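Local coordinates for protein 2-C-methyl-D-erythritol 2,4-cyclodiphosphate synthase (PDB 1IV3) that converts 4-diphosphocytidyl-2-C-methyl-D-erythritol 2-phosphate into 2-C-methyl-D-erythritol 2,4-cyclodiphosphate with release of CMP, a step of non-mevalonate isoprenoid synthesis, at residues Gly37-His42 with Val142-Val147. The protein carries 3 engineered substitutions. Residues are numbered along the deposited sequence; the frame is centred on the assembly and turned at random.
Sequences GDAAMH and VQARAV. Engineered in segment 37-42: Met41 (natural residue Leu). With MG (magnesium ion), chain G.
Ala39, in the first turn of helix 39-50, sits over Ala144 in the middle of strand 141-150, their CA atoms 5.5 Å apart. Across the gap the contact is made of methyl groups and the start of the helix backbone. The methyl CB of Ala39 meets the methyl CB of Ala144 at 4.0 Å and reaches one branch of Val142, CG2, at 4.2 Å. Placing CG2 anti to its own backbone N (chi1 53°) is what brings that branch of Val142 to Ala39. The methyl of Ala144 also presses against the helix backbone, with its CB 3.3 Å from Ala39 O and 3.9 Å from Ala40 N. Two alanines meeting this way let the helix backbone come down almost onto the sheet, while Leu98 of the adjoining strand 91-99 packs against both Ala40 and Ala144.

No hydrogen bond joins the two segments; the polar groups of 37-42 are held by their own turn and by neighbours. Asp38 is the N-cap: its OD1 takes the N-H of Met41, an engineered residue, at 3.0 Å in a nearly straight bond (177°), approached from above the carboxylate plane. The same carboxylate is gripped by the backbone N atoms of Cys21 and Gly22, which fixes its rotation.

The ring of His42 leads away from strand 141-150 and gives ND1 to the magnesium ion at 2.0 Å; Ser73 OG, hydrogen-bonded to NE2, probably fixes the ring's turn about that metal bond. Asp8 and His10 of the neighbouring strand 3-14, both also predicted to bind substrate, complete the protein ligands. Close methyl packing thus seats the helix start on the IspF sheet, consistent with a histidine held ready beside strand 3-14 for the metal.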
loop_
_atom_site.group_PDB
_atom_site.type_symbol
_atom_site.label_atom_id
_atom_site.label_comp_id
_atom_site.label_asym_id
_atom_site.label_seq_id
_atom_site.Cartn_x
_atom_site.Cartn_y
_atom_site.Cartn_z
ATOM N N GLY A 37 -7.190 17.114 -8.767
ATOM C CA GLY A 37 -6.678 15.777 -8.992
ATOM C C GLY A 37 -5.289 15.501 -8.457
ATOM O O GLY A 37 -4.598 14.586 -8.953
ATOM N N ASP A 38 -4.856 16.249 -7.447
ATOM C CA ASP A 38 -3.546 16.033 -6.838
ATOM C C ASP A 38 -3.546 14.785 -5.952
ATOM O O ASP A 38 -3.949 14.794 -4.779
ATOM C CB ASP A 38 -3.153 17.238 -5.992
ATOM C CG ASP A 38 -1.719 17.259 -5.520
ATOM O OD1 ASP A 38 -1.148 16.200 -5.170
ATOM O OD2 ASP A 38 -1.166 18.383 -5.463
ATOM N N ALA A 39 -3.109 13.675 -6.538
ATOM C CA ALA A 39 -3.202 12.373 -5.882
ATOM C C ALA A 39 -2.371 12.296 -4.613
ATOM O O ALA A 39 -2.730 11.614 -3.647
ATOM C CB ALA A 39 -2.795 11.333 -6.919
ATOM N N ALA A 40 -1.216 12.961 -4.591
ATOM C CA ALA A 40 -0.348 13.025 -3.420
ATOM C C ALA A 40 -1.098 13.667 -2.256
ATOM O O ALA A 40 -1.219 13.121 -1.168
ATOM C CB ALA A 40 0.913 13.847 -3.683
ATOM N N MET A 41 -1.620 14.871 -2.527
ATOM C CA MET A 41 -2.382 15.556 -1.491
ATOM C C MET A 41 -3.554 14.692 -1.035
ATOM O O MET A 41 -3.828 14.581 0.161
ATOM C CB MET A 41 -2.936 16.897 -1.971
ATOM C CG MET A 41 -1.961 18.044 -2.111
ATOM S SD MET A 41 -1.317 18.743 -0.573
ATOM C CE MET A 41 0.259 17.988 -0.479
ATOM N N HIS A 42 -4.286 14.070 -1.963
ATOM C CA HIS A 42 -5.469 13.317 -1.534
ATOM C C HIS A 42 -5.115 12.101 -0.682
ATOM O O HIS A 42 -5.758 11.864 0.341
ATOM C CB HIS A 42 -6.277 12.846 -2.741
ATOM C CG HIS A 42 -6.944 13.994 -3.420
ATOM N ND1 HIS A 42 -7.702 13.876 -4.553
ATOM C CD2 HIS A 42 -6.950 15.314 -3.082
ATOM C CE1 HIS A 42 -8.160 15.069 -4.909
ATOM N NE2 HIS A 42 -7.715 15.958 -4.032
ATOM N N VAL A 142 -2.430 8.570 -12.663
ATOM C CA VAL A 142 -1.458 8.880 -11.613
ATOM C C VAL A 142 -1.945 8.167 -10.352
ATOM O O VAL A 142 -3.154 8.256 -10.062
ATOM C CB VAL A 142 -1.288 10.379 -11.388
ATOM C CG1 VAL A 142 -2.633 11.089 -11.151
ATOM C CG2 VAL A 142 -0.336 10.632 -10.225
ATOM N N GLN A 143 -1.069 7.455 -9.641
ATOM C CA GLN A 143 -1.529 6.788 -8.423
ATOM C C GLN A 143 -0.683 7.276 -7.247
ATOM O O GLN A 143 0.509 7.537 -7.449
ATOM C CB GLN A 143 -1.413 5.281 -8.517
ATOM C CG GLN A 143 -2.099 4.676 -9.734
ATOM C CD GLN A 143 -1.690 3.235 -10.000
ATOM O OE1 GLN A 143 -0.971 2.911 -10.949
ATOM N NE2 GLN A 143 -2.151 2.336 -9.136
ATOM N N ALA A 144 -1.264 7.392 -6.057
ATOM C CA ALA A 144 -0.471 7.708 -4.877
ATOM C C ALA A 144 -0.889 6.764 -3.761
ATOM O O ALA A 144 -2.087 6.495 -3.651
ATOM C CB ALA A 144 -0.661 9.146 -4.405
ATOM N N ARG A 145 0.071 6.308 -2.964
ATOM C CA ARG A 145 -0.253 5.595 -1.726
ATOM C C ARG A 145 0.649 6.140 -0.637
ATOM O O ARG A 145 1.839 6.375 -0.901
ATOM C CB ARG A 145 -0.096 4.082 -1.893
ATOM C CG ARG A 145 -0.908 3.540 -3.072
ATOM C CD ARG A 145 -0.868 2.010 -3.114
ATOM N NE ARG A 145 -1.872 1.544 -4.085
ATOM C CZ ARG A 145 -1.546 1.456 -5.370
ATOM N NH1 ARG A 145 -0.315 1.773 -5.745
ATOM N NH2 ARG A 145 -2.450 1.041 -6.244
ATOM N N ALA A 146 0.064 6.375 0.539
ATOM C CA ALA A 146 0.764 7.079 1.597
ATOM C C ALA A 146 0.555 6.428 2.966
ATOM O O ALA A 146 -0.570 6.001 3.221
ATOM C CB ALA A 146 0.310 8.539 1.715
ATOM N N VAL A 147 1.614 6.423 3.777
ATOM C CA VAL A 147 1.484 6.052 5.200
ATOM C C VAL A 147 1.918 7.251 6.030
ATOM O O VAL A 147 2.934 7.900 5.714
ATOM C CB VAL A 147 2.330 4.822 5.569
ATOM C CG1 VAL A 147 2.073 4.319 6.969
ATOM C CG2 VAL A 147 2.043 3.674 4.599
HETATM MG MG MG G . -7.992 12.373 -5.779
HETATM O O HOH W 1 -10.225 11.880 -5.316
#